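Local coordinates for 3-methyladenine dna-glycosylase (Archaeoglobus fulgidus, PDB 2JHN), which belongs to the HhH-GPD superfamily of base excision DNA repair proteins and pairs that largely helical part with a TATA-box binding protein-like domain, at residues Glu224-Ser228 / Ile229-Lys233. The protein carries 1 engineered substitution. Numbering follows the deposited sequence.
Sequences ELVLS and IALGK. Engineered in segment 229-233: I229 (natural residue Met).
L225 O takes the N-H of I229 in a straight bond of 2.8 Å, an ordinary i to i+4 helical bond. V226 O accepts from two donors: A230 N at 2.9 Å, still with helical i to i+4 spacing and tilted out of the carbonyl plane, and L231 N at 3.0 Å, a π-type i to i+5 bond lying in it. G232 turns the chain with a positive phi of 70°, bringing K233 N back to L227 O at 2.9 Å, a 6→1 bond as in a Schellman motif, capping the C-terminal end of helix 220-229. A CA-H...O contact from S228 CA to K233 O adds to the closure.

Apolar side chains meet four and five residues apart. In the engineered I229 (Met in nature), CG1 sits between backbone N and carbonyl carbon (chi1 81°), which lays it against L225 O and puts CD1 3.8 Å from L225 CG. L231 CG packs on V226 CG1 at 4.0 Å, while its CD1 meets L227 CD2 at 3.8 Å.

Outside, K201 O accepts from K233 NZ, and R275 donates to S228 O. V226 and L231 lean on helix 118-127, L227 on helix 205-213, and S228 and I229 on helix 274-287.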
loop_
_atom_site.group_PDB
_atom_site.type_symbol
_atom_site.label_atom_id
_atom_site.label_comp_id
_atom_site.label_asym_id
_atom_site.label_seq_id
_atom_site.Cartn_x
_atom_site.Cartn_y
_atom_site.Cartn_z
ATOM N N GLU A 224 -2.465 13.157 1.476
ATOM C CA GLU A 224 -1.510 12.655 2.492
ATOM C C GLU A 224 -1.434 11.134 2.526
ATOM O O GLU A 224 -0.333 10.577 2.708
ATOM C CB GLU A 224 -1.781 13.235 3.883
ATOM C CG GLU A 224 -1.601 14.766 3.913
ATOM C CD GLU A 224 -1.798 15.372 5.280
ATOM O OE1 GLU A 224 -2.401 14.699 6.165
ATOM O OE2 GLU A 224 -1.312 16.529 5.459
ATOM N N LEU A 225 -2.566 10.469 2.354
ATOM C CA LEU A 225 -2.570 8.991 2.245
ATOM C C LEU A 225 -1.733 8.545 1.019
ATOM O O LEU A 225 -0.858 7.683 1.132
ATOM C CB LEU A 225 -4.007 8.462 2.155
ATOM C CG LEU A 225 -4.260 6.973 2.314
ATOM C CD1 LEU A 225 -3.848 6.575 3.751
ATOM C CD2 LEU A 225 -5.775 6.737 2.076
ATOM N N VAL A 226 -1.957 9.175 -0.129
ATOM C CA VAL A 226 -1.149 8.855 -1.345
ATOM C C VAL A 226 0.329 9.067 -1.076
ATOM O O VAL A 226 1.148 8.190 -1.364
ATOM C CB VAL A 226 -1.606 9.669 -2.564
ATOM C CG1 VAL A 226 -0.551 9.606 -3.718
ATOM C CG2 VAL A 226 -2.990 9.165 -3.042
ATOM N N LEU A 227 0.673 10.233 -0.520
ATOM C CA LEU A 227 2.049 10.579 -0.250
ATOM C C LEU A 227 2.761 9.488 0.578
ATOM O O LEU A 227 3.875 9.099 0.266
ATOM C CB LEU A 227 2.135 11.935 0.467
ATOM C CG LEU A 227 2.119 13.112 -0.551
ATOM C CD1 LEU A 227 1.701 14.398 0.118
ATOM C CD2 LEU A 227 3.519 13.267 -1.132
ATOM N N SER A 228 2.088 9.003 1.597
ATOM C CA SER A 228 2.698 8.013 2.507
ATOM C C SER A 228 2.630 6.586 1.947
ATOM O O SER A 228 3.660 5.888 1.881
ATOM C CB SER A 228 2.035 8.087 3.882
ATOM O OG SER A 228 0.626 8.019 3.803
ATOM N N ILE A 229 1.443 6.155 1.559
ATOM C CA ILE A 229 1.241 4.742 1.190
ATOM C C ILE A 229 1.594 4.378 -0.252
ATOM O O ILE A 229 1.843 3.192 -0.529
ATOM C CB ILE A 229 -0.166 4.165 1.618
ATOM C CG1 ILE A 229 -1.277 4.553 0.635
ATOM C CG2 ILE A 229 -0.506 4.545 3.087
ATOM C CD1 ILE A 229 -2.660 3.825 0.873
ATOM N N ALA A 230 1.622 5.367 -1.151
ATOM C CA ALA A 230 1.952 5.158 -2.568
ATOM C C ALA A 230 3.308 5.748 -2.983
ATOM O O ALA A 230 4.035 5.131 -3.781
ATOM C CB ALA A 230 0.831 5.691 -3.483
ATOM N N LEU A 231 3.652 6.909 -2.432
ATOM C CA LEU A 231 4.829 7.666 -2.818
ATOM C C LEU A 231 6.026 7.416 -1.911
ATOM O O LEU A 231 7.141 7.817 -2.239
ATOM C CB LEU A 231 4.517 9.183 -2.908
ATOM C CG LEU A 231 3.478 9.588 -3.951
ATOM C CD1 LEU A 231 3.528 11.064 -4.276
ATOM C CD2 LEU A 231 3.637 8.744 -5.240
ATOM N N GLY A 232 5.797 6.758 -0.780
ATOM C CA GLY A 232 6.879 6.477 0.186
ATOM C C GLY A 232 7.451 7.686 0.946
ATOM O O GLY A 232 8.576 7.620 1.478
ATOM N N LYS A 233 6.680 8.770 1.029
ATOM C CA LYS A 233 7.113 9.992 1.734
ATOM C C LYS A 233 6.652 10.021 3.172
ATOM O O LYS A 233 5.583 9.495 3.512
ATOM C CB LYS A 233 6.625 11.265 1.036
ATOM C CG LYS A 233 6.950 11.374 -0.463
ATOM C CD LYS A 233 8.425 11.371 -0.774
ATOM C CE LYS A 233 8.653 11.755 -2.218
ATOM N NZ LYS A 233 10.019 11.420 -2.648
#